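Local coordinates for protein putative oxidoreductase (Thermus thermophilus, PDB 2ISM) that is a putative oxidoreductase of the glucose/sorbosone dehydrogenase family, built as a beta-propeller and modelled with a calcium ion, at residues B[68-73]-B[97-102]; B[89-94]-B[109-114]; B[103-108]-B[127-132]. All blocks are in the same frame, centred on the assembly; numbering follows the deposited sequence.

Contact 1 (B[68-73]-B[97-102]); sequences SVYHRG and TVAEGG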
loop_
_atom_site.group_PDB
_atom_site.type_symbol
_atom_site.label_atom_id
_atom_site.label_comp_id
_atom_site.label_asym_id
_atom_site.label_seq_id
_atom_site.Cartn_x
_atom_site.Cartn_y
_atom_site.Cartn_z
ATOM N N SER B 68 37.167 2.186 -0.921
ATOM C CA SER B 68 38.009 1.662 0.140
ATOM C C SER B 68 37.282 1.954 1.443
ATOM O O SER B 68 36.872 3.087 1.691
ATOM C CB SER B 68 39.369 2.368 0.138
ATOM O OG SER B 68 40.108 2.058 1.309
ATOM N N VAL B 69 37.097 0.934 2.269
ATOM C CA VAL B 69 36.422 1.135 3.540
ATOM C C VAL B 69 37.082 0.280 4.605
ATOM O O VAL B 69 37.843 -0.642 4.295
ATOM C CB VAL B 69 34.917 0.751 3.469
ATOM C CG1 VAL B 69 34.213 1.550 2.378
ATOM C CG2 VAL B 69 34.772 -0.738 3.220
ATOM N N TYR B 70 36.787 0.609 5.858
ATOM C CA TYR B 70 37.302 -0.113 7.013
ATOM C C TYR B 70 36.190 -1.070 7.398
ATOM O O TYR B 70 35.252 -0.686 8.099
ATOM C CB TYR B 70 37.547 0.860 8.166
ATOM C CG TYR B 70 38.132 0.228 9.405
ATOM C CD1 TYR B 70 39.447 -0.239 9.417
ATOM C CD2 TYR B 70 37.386 0.130 10.582
ATOM C CE1 TYR B 70 40.009 -0.777 10.569
ATOM C CE2 TYR B 70 37.940 -0.409 11.744
ATOM C CZ TYR B 70 39.255 -0.857 11.727
ATOM O OH TYR B 70 39.827 -1.358 12.872
ATOM N N HIS B 71 36.272 -2.309 6.939
ATOM C CA HIS B 71 35.215 -3.245 7.260
ATOM C C HIS B 71 35.510 -4.214 8.396
ATOM O O HIS B 71 35.883 -5.369 8.185
ATOM C CB HIS B 71 34.751 -3.990 5.996
ATOM C CG HIS B 71 35.864 -4.533 5.155
ATOM N ND1 HIS B 71 36.519 -5.708 5.452
ATOM C CD2 HIS B 71 36.427 -4.064 4.016
ATOM C CE1 HIS B 71 37.438 -5.942 4.530
ATOM N NE2 HIS B 71 37.402 -4.959 3.648
ATOM N N ARG B 72 35.347 -3.703 9.611
ATOM C CA ARG B 72 35.516 -4.479 10.830
ATOM C C ARG B 72 34.313 -4.132 11.686
ATOM O O ARG B 72 33.763 -3.031 11.565
ATOM C CB ARG B 72 36.809 -4.106 11.551
ATOM C CG ARG B 72 38.043 -4.558 10.802
ATOM C CD ARG B 72 39.297 -4.396 11.620
ATOM N NE ARG B 72 40.464 -4.848 10.870
ATOM C CZ ARG B 72 41.716 -4.732 11.295
ATOM N NH1 ARG B 72 41.968 -4.177 12.473
ATOM N NH2 ARG B 72 42.715 -5.168 10.540
ATOM N N GLY B 73 33.895 -5.066 12.533
ATOM C CA GLY B 73 32.745 -4.823 13.381
ATOM C C GLY B 73 31.497 -4.535 12.564
ATOM O O GLY B 73 31.142 -5.304 11.672
ATOM N N THR B 97 33.078 4.115 6.529
ATOM C CA THR B 97 34.113 4.152 7.550
ATOM C C THR B 97 35.401 4.016 6.736
ATOM O O THR B 97 35.545 3.073 5.951
ATOM C CB THR B 97 34.012 2.949 8.514
ATOM O OG1 THR B 97 32.649 2.765 8.919
ATOM C CG2 THR B 97 34.869 3.193 9.756
ATOM N N VAL B 98 36.326 4.956 6.898
ATOM C CA VAL B 98 37.576 4.899 6.150
ATOM C C VAL B 98 38.772 4.894 7.104
ATOM O O VAL B 98 38.690 5.429 8.213
ATOM C CB VAL B 98 37.683 6.095 5.157
ATOM C CG1 VAL B 98 37.975 7.384 5.904
ATOM C CG2 VAL B 98 38.754 5.810 4.114
ATOM N N ALA B 99 39.874 4.283 6.673
ATOM C CA ALA B 99 41.077 4.200 7.497
ATOM C C ALA B 99 42.247 5.019 6.953
ATOM O O ALA B 99 43.137 5.415 7.709
ATOM C CB ALA B 99 41.499 2.737 7.650
ATOM N N GLU B 100 42.244 5.275 5.648
ATOM C CA GLU B 100 43.320 6.040 5.018
ATOM C C GLU B 100 43.448 7.467 5.544
ATOM O O GLU B 100 42.550 8.291 5.369
ATOM C CB GLU B 100 43.125 6.073 3.500
ATOM C CG GLU B 100 43.528 4.796 2.779
ATOM C CD GLU B 100 45.005 4.481 2.936
ATOM O OE1 GLU B 100 45.821 5.429 2.919
ATOM O OE2 GLU B 100 45.352 3.287 3.063
ATOM N N GLY B 101 44.579 7.752 6.185
ATOM C CA GLY B 101 44.821 9.078 6.726
ATOM C C GLY B 101 44.254 9.263 8.119
ATOM O O GLY B 101 44.377 10.333 8.715
ATOM N N GLY B 102 43.637 8.210 8.641
ATOM C CA GLY B 102 43.043 8.261 9.963
ATOM C C GLY B 102 41.706 7.541 9.935
ATOM O O GLY B 102 40.965 7.638 8.955
HETATM O O HOH W 1 40.016 2.891 4.189
#
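Tyr70 meets Thr97 through both its backbone and its side chain. Its N donates to Thr97 O at 2.8 Å, with an N-H...O angle of 160°. The donor stands above the carbonyl plane and does not use an in-plane lone pair. The same oxygen takes a second, weaker approach from the preceding residue, a CA-H...O contact from Val69 CA at 3.2 Å.

The Tyr70 side chain runs on from there. Its CB sits 3.9 Å from Thr97 CG2. CG lies anti to the backbone N (chi1 -178°), which carries the ring past Thr97 and Ala99. Tyr70 CD1 comes to 4.0 Å from Ala99 CB, and CD2 packs against Thr97 CG2. Both methyls approach the ring obliquely. Beyond these atoms the ring leaves the 97-102 segment and packs on Leu103. OH ends in a hydrogen bond to Pro131 O. Thr97 turns CG2 to the tyrosine and uses OG1 for Gly76 N.

A water bridges the exposed side. It lies 3.0 Å from Ser68 OG and accepts from Ala99 N at 2.9 Å. Ala99 also starts a type II turn, closed by Gly102 N bonding to Ala99 O. This turn joins strands 92-98 and 104-112, the two middle strands of a four-stranded antiparallel propeller blade. The 68-73 loop enters that blade from the preceding one.

The direct polar link is thus one backbone bond. The two methyls bear on the near part of the tyrosine, and its hydroxyl is held by Pro131, so the side chain is held near both ends, which probably limits its rotation.

Contact 2 (B[89-94]-B[109-114]); sequences EPYVYA and RLRHLG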
loop_
_atom_site.group_PDB
_atom_site.type_symbol
_atom_site.label_atom_id
_atom_site.label_comp_id
_atom_site.label_asym_id
_atom_site.label_seq_id
_atom_site.Cartn_x
_atom_site.Cartn_y
_atom_site.Cartn_z
ATOM N N GLU B 89 21.675 16.704 -11.025
ATOM C CA GLU B 89 22.797 16.886 -10.116
ATOM C C GLU B 89 23.194 15.418 -10.017
ATOM O O GLU B 89 22.628 14.669 -9.226
ATOM C CB GLU B 89 22.317 17.414 -8.761
ATOM C CG GLU B 89 21.639 18.780 -8.825
ATOM C CD GLU B 89 22.618 19.925 -9.027
ATOM O OE1 GLU B 89 23.818 19.663 -9.261
ATOM O OE2 GLU B 89 22.182 21.094 -8.955
ATOM N N PRO B 90 24.149 14.986 -10.856
ATOM C CA PRO B 90 24.659 13.614 -10.937
ATOM C C PRO B 90 25.475 13.400 -9.677
ATOM O O PRO B 90 26.679 13.649 -9.665
ATOM C CB PRO B 90 25.498 13.648 -12.202
ATOM C CG PRO B 90 26.115 14.996 -12.114
ATOM C CD PRO B 90 24.933 15.872 -11.737
ATOM N N TYR B 91 24.835 12.907 -8.626
ATOM C CA TYR B 91 25.551 12.698 -7.380
ATOM C C TYR B 91 24.875 11.593 -6.578
ATOM O O TYR B 91 23.654 11.569 -6.422
ATOM C CB TYR B 91 25.799 13.915 -6.486
ATOM C CG TYR B 91 26.596 15.000 -7.179
ATOM C CD1 TYR B 91 27.938 14.802 -7.507
ATOM C CD2 TYR B 91 26.000 16.211 -7.540
ATOM C CE1 TYR B 91 28.668 15.781 -8.179
ATOM C CE2 TYR B 91 26.723 17.199 -8.214
ATOM C CZ TYR B 91 28.055 16.975 -8.530
ATOM O OH TYR B 91 28.771 17.936 -9.205
ATOM N N VAL B 92 25.695 10.671 -6.085
ATOM C CA VAL B 92 25.237 9.564 -5.258
ATOM C C VAL B 92 25.971 9.739 -3.930
ATOM O O VAL B 92 27.202 9.834 -3.899
ATOM C CB VAL B 92 25.619 8.191 -5.865
ATOM C CG1 VAL B 92 25.228 7.070 -4.905
ATOM C CG2 VAL B 92 24.916 7.995 -7.204
ATOM N N TYR B 93 25.217 9.802 -2.837
ATOM C CA TYR B 93 25.824 9.981 -1.526
ATOM C C TYR B 93 26.000 8.645 -0.834
ATOM O O TYR B 93 25.184 7.738 -0.995
ATOM C CB TYR B 93 24.966 10.915 -0.669
ATOM C CG TYR B 93 24.974 12.346 -1.172
ATOM C CD1 TYR B 93 25.672 13.344 -0.487
ATOM C CD2 TYR B 93 24.309 12.693 -2.348
ATOM C CE1 TYR B 93 25.705 14.649 -0.957
ATOM C CE2 TYR B 93 24.337 14.001 -2.832
ATOM C CZ TYR B 93 25.038 14.971 -2.131
ATOM O OH TYR B 93 25.080 16.262 -2.612
ATOM N N ALA B 94 27.079 8.524 -0.073
ATOM C CA ALA B 94 27.357 7.291 0.646
ATOM C C ALA B 94 28.042 7.597 1.962
ATOM O O ALA B 94 28.838 8.535 2.051
ATOM C CB ALA B 94 28.240 6.380 -0.202
ATOM N N ARG B 109 30.489 11.772 -1.708
ATOM C CA ARG B 109 29.608 11.942 -2.842
ATOM C C ARG B 109 30.339 11.421 -4.078
ATOM O O ARG B 109 31.523 11.698 -4.255
ATOM C CB ARG B 109 29.290 13.433 -2.997
ATOM C CG ARG B 109 28.263 13.760 -4.037
ATOM C CD ARG B 109 27.826 15.215 -3.932
ATOM N NE ARG B 109 28.725 16.158 -4.591
ATOM C CZ ARG B 109 28.439 17.447 -4.760
ATOM N NH1 ARG B 109 27.285 17.926 -4.313
ATOM N NH2 ARG B 109 29.289 18.251 -5.385
ATOM N N LEU B 110 29.642 10.655 -4.914
ATOM C CA LEU B 110 30.226 10.122 -6.143
ATOM C C LEU B 110 29.545 10.782 -7.338
ATOM O O LEU B 110 28.360 11.113 -7.277
ATOM C CB LEU B 110 30.010 8.607 -6.254
ATOM C CG LEU B 110 30.486 7.655 -5.157
ATOM C CD1 LEU B 110 30.465 6.234 -5.706
ATOM C CD2 LEU B 110 31.887 8.016 -4.714
ATOM N N ARG B 111 30.290 10.973 -8.421
ATOM C CA ARG B 111 29.714 11.562 -9.625
ATOM C C ARG B 111 29.168 10.421 -10.484
ATOM O O ARG B 111 29.882 9.467 -10.804
ATOM C CB ARG B 111 30.769 12.363 -10.403
ATOM C CG ARG B 111 30.298 12.817 -11.789
ATOM C CD ARG B 111 31.326 13.707 -12.468
ATOM N NE ARG B 111 31.296 15.073 -11.950
ATOM C CZ ARG B 111 30.342 15.955 -12.233
ATOM N NH1 ARG B 111 29.340 15.616 -13.035
ATOM N NH2 ARG B 111 30.387 17.173 -11.711
ATOM N N HIS B 112 27.891 10.524 -10.836
ATOM C CA HIS B 112 27.208 9.517 -11.643
ATOM C C HIS B 112 27.607 9.616 -13.110
ATOM O O HIS B 112 27.499 10.681 -13.714
ATOM C CB HIS B 112 25.694 9.702 -11.502
ATOM C CG HIS B 112 24.881 8.745 -12.317
ATOM N ND1 HIS B 112 24.831 7.393 -12.051
ATOM C CD2 HIS B 112 24.068 8.950 -13.381
ATOM C CE1 HIS B 112 24.021 6.808 -12.915
ATOM N NE2 HIS B 112 23.545 7.729 -13.730
ATOM N N LEU B 113 28.058 8.500 -13.678
ATOM C CA LEU B 113 28.477 8.468 -15.078
ATOM C C LEU B 113 27.631 7.506 -15.897
ATOM O O LEU B 113 28.017 7.110 -16.998
ATOM C CB LEU B 113 29.952 8.066 -15.180
ATOM C CG LEU B 113 30.957 8.983 -14.472
ATOM C CD1 LEU B 113 32.358 8.383 -14.553
ATOM C CD2 LEU B 113 30.922 10.367 -15.109
ATOM N N GLY B 114 26.473 7.131 -15.361
ATOM C CA GLY B 114 25.598 6.217 -16.073
ATOM C C GLY B 114 25.583 4.818 -15.489
ATOM O O GLY B 114 24.715 4.489 -14.680
#
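Tyr91 and Arg109 form a cation-pi stack. The guanidinium lies flat on the phenol ring, with the planes 14° apart. Arg109 CZ stands 3.6 Å from the centroid of the Tyr91 ring and almost on the ring normal, while Arg109 NE comes to 3.3 Å from Tyr91 CD1. The Arg109 chain leaves its backbone extended and bends at chi3 (82°), which lays the guanidinium over the ring.

Tyr93 flanks the same arginine. Arg109 CG makes a CH-pi contact over the Tyr93 ring, 4.0 Å from its centroid. The guanidinium turns its edge to the hydroxyl: Arg109 NH1 donates to Tyr93 OH at 3.2 Å, nearly straight at 170° and in the guanidinium plane. Salt bridges come from outside: Asp120 at NE and Glu177 at NH1. Tyr93 OH also bonds to Pro176 O. The two carboxylates probably balance the charge of this buried guanidinium, which also lies close to Arg121.

Backbone bonds hold the two strands together. Val92 N gives to Leu110 O at 3.0 Å, and Leu110 N gives to Val92 O at 2.8 Å. Val92 and Leu110 are a hydrogen-bonded antiparallel pair, and Tyr93 and Arg109 the next, non-hydrogen-bonded one. These strands are a beta hairpin, the central pair of one four-stranded propeller blade.

On the other face the side chains of Val92 and Leu110 pack together. Val92 also reaches Leu80 on the neighbouring edge strand 77-82.

The open end of the hairpin has its own packing. Pro90 CB rests 4.0 Å from His112 CB, and Pro90 CG packs beside the Arg111 guanidinium, 3.4 Å from Arg111 NH1.

Contact 3 (B[103-108]-B[127-132]); sequences LRNQVV and IPARPH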
loop_
_atom_site.group_PDB
_atom_site.type_symbol
_atom_site.label_atom_id
_atom_site.label_comp_id
_atom_site.label_asym_id
_atom_site.label_seq_id
_atom_site.Cartn_x
_atom_site.Cartn_y
_atom_site.Cartn_z
ATOM N N LEU B 103 41.393 6.817 11.003
ATOM C CA LEU B 103 40.143 6.076 11.071
ATOM C C LEU B 103 38.971 6.961 11.484
ATOM O O LEU B 103 38.974 7.543 12.569
ATOM C CB LEU B 103 40.279 4.916 12.063
ATOM C CG LEU B 103 39.039 4.054 12.324
ATOM C CD1 LEU B 103 38.626 3.313 11.054
ATOM C CD2 LEU B 103 39.355 3.059 13.428
ATOM N N ARG B 104 37.971 7.070 10.616
ATOM C CA ARG B 104 36.794 7.869 10.933
ATOM C C ARG B 104 35.674 7.587 9.939
ATOM O O ARG B 104 35.897 6.967 8.900
ATOM C CB ARG B 104 37.136 9.370 10.931
ATOM C CG ARG B 104 37.212 10.048 9.564
ATOM C CD ARG B 104 38.471 9.696 8.772
ATOM N NE ARG B 104 38.634 10.585 7.616
ATOM C CZ ARG B 104 39.688 10.587 6.804
ATOM N NH1 ARG B 104 40.694 9.745 7.003
ATOM N NH2 ARG B 104 39.744 11.444 5.793
ATOM N N ASN B 105 34.463 8.012 10.282
ATOM C CA ASN B 105 33.327 7.838 9.386
ATOM C C ASN B 105 33.155 9.151 8.621
ATOM O O ASN B 105 33.563 10.218 9.089
ATOM C CB ASN B 105 32.049 7.496 10.169
ATOM C CG ASN B 105 31.998 6.030 10.599
ATOM O OD1 ASN B 105 32.005 5.707 11.791
ATOM N ND2 ASN B 105 31.946 5.142 9.624
ATOM N N GLN B 106 32.571 9.070 7.436
ATOM C CA GLN B 106 32.369 10.254 6.620
ATOM C C GLN B 106 31.272 10.012 5.609
ATOM O O GLN B 106 30.901 8.873 5.335
ATOM C CB GLN B 106 33.655 10.602 5.860
ATOM C CG GLN B 106 34.240 9.427 5.096
ATOM C CD GLN B 106 35.405 9.809 4.196
ATOM O OE1 GLN B 106 36.272 10.603 4.570
ATOM N NE2 GLN B 106 35.439 9.223 3.010
ATOM N N VAL B 107 30.752 11.103 5.071
ATOM C CA VAL B 107 29.743 11.036 4.037
ATOM C C VAL B 107 30.474 11.539 2.810
ATOM O O VAL B 107 31.062 12.620 2.835
ATOM C CB VAL B 107 28.552 11.970 4.308
ATOM C CG1 VAL B 107 27.632 11.980 3.091
ATOM C CG2 VAL B 107 27.780 11.496 5.538
ATOM N N VAL B 108 30.466 10.744 1.752
ATOM C CA VAL B 108 31.126 11.135 0.522
ATOM C C VAL B 108 30.075 11.241 -0.569
ATOM O O VAL B 108 28.922 10.859 -0.379
ATOM C CB VAL B 108 32.208 10.112 0.097
ATOM C CG1 VAL B 108 33.321 10.080 1.131
ATOM C CG2 VAL B 108 31.592 8.725 -0.068
ATOM N N ILE B 127 33.392 12.000 11.407
ATOM C CA ILE B 127 32.392 11.400 12.281
ATOM C C ILE B 127 33.143 10.313 13.049
ATOM O O ILE B 127 33.960 9.588 12.475
ATOM C CB ILE B 127 31.244 10.765 11.473
ATOM C CG1 ILE B 127 30.532 11.845 10.654
ATOM C CG2 ILE B 127 30.267 10.077 12.421
ATOM C CD1 ILE B 127 29.508 11.298 9.677
ATOM N N PRO B 128 32.893 10.196 14.361
ATOM C CA PRO B 128 33.581 9.181 15.164
ATOM C C PRO B 128 33.556 7.746 14.634
ATOM O O PRO B 128 32.567 7.279 14.070
ATOM C CB PRO B 128 32.890 9.292 16.524
ATOM C CG PRO B 128 32.534 10.744 16.598
ATOM C CD PRO B 128 32.013 11.025 15.207
ATOM N N ALA B 129 34.675 7.060 14.840
ATOM C CA ALA B 129 34.847 5.661 14.476
ATOM C C ALA B 129 35.968 5.160 15.379
ATOM O O ALA B 129 36.838 5.934 15.768
ATOM C CB ALA B 129 35.250 5.527 13.014
ATOM N N ARG B 130 35.939 3.881 15.733
ATOM C CA ARG B 130 36.981 3.307 16.582
ATOM C C ARG B 130 37.444 1.990 15.971
ATOM O O ARG B 130 36.737 1.397 15.159
ATOM C CB ARG B 130 36.461 3.097 18.009
ATOM C CG ARG B 130 36.301 4.397 18.810
ATOM C CD ARG B 130 37.623 5.160 18.882
ATOM N NE ARG B 130 37.512 6.446 19.566
ATOM C CZ ARG B 130 38.449 7.394 19.527
ATOM N NH1 ARG B 130 39.566 7.202 18.835
ATOM N NH2 ARG B 130 38.275 8.534 20.186
ATOM N N PRO B 131 38.648 1.523 16.340
ATOM C CA PRO B 131 39.188 0.269 15.805
ATOM C C PRO B 131 38.247 -0.922 15.855
ATOM O O PRO B 131 38.275 -1.771 14.968
ATOM C CB PRO B 131 40.439 0.051 16.650
ATOM C CG PRO B 131 40.909 1.449 16.878
ATOM C CD PRO B 131 39.621 2.155 17.251
ATOM N N HIS B 132 37.413 -0.989 16.888
ATOM C CA HIS B 132 36.486 -2.104 17.021
ATOM C C HIS B 132 35.375 -2.053 15.969
ATOM O O HIS B 132 34.712 -3.053 15.717
ATOM C CB HIS B 132 35.899 -2.146 18.441
ATOM C CG HIS B 132 35.250 -0.870 18.879
ATOM N ND1 HIS B 132 35.668 -0.164 19.988
ATOM C CD2 HIS B 132 34.180 -0.198 18.388
ATOM C CE1 HIS B 132 34.885 0.885 20.162
ATOM N NE2 HIS B 132 33.975 0.888 19.206
#
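Ala129 CB is a small bump that fills a notch in the 103-108 segment. The notch lies between Arg104 CA and the side chains of Leu103 and Asn105. The methyl presses to 3.5 Å from Arg104 CA. Leu103 CG borders Ala129 CB at 4.1 Å. Leu103 then reaches further along the loop: CG is anti to the backbone N (chi1 177°), and Leu103 CD2 settles against the Arg130-Pro131 peptide, 3.4 Å from Pro131 N and 3.9 Å from Pro131 CD.

At the other end the two segments pair briefly as antiparallel strands. Asn105 N donates to Ile127 O at 2.7 Å, and Ile127 N donates to Asn105 O at 2.9 Å, a more bent bond at 137°. This is where strand 117-127, an edge strand of a four-stranded propeller blade, gives way to the loop leading to the next blade.

Asn105 and Ile127 point to the same face, and their CB atoms close to 3.6 Å. Ile127 CG2 lies alongside Asn105 CB, while the longer branch carries Ile127 CD1 toward Val107 CG2, a looser touch at 4.5 Å. Tyr95 packs on both Asn105 and Ile127. The Arg104 side chain meets Ile127 O through CB; its guanidinium turns away to Asp125 and to the carbonyls of Glu100 and Gly102.

All three contacts draw on one propeller blade. Contact 2 and contact 1 share strand 92-98, and contact 2 and contact 3 share strand 104-112. Contact 2 is hairpin pairing within the blade, with a buried arginine and aromatic cluster, and none of its touching residues is exposed. Contacts 1 and 3 have two exposed residues each. They are about 7 Å apart between centres, are joined by the Tyr70-Pro131 bond, and link the blade to loops at the opposite end of the hairpin, about 21 Å between centres from contact 2. Contact 1 includes a bridging water among its exposed residues, whereas contact 3 rests on apolar side chains and a pair of backbone bonds.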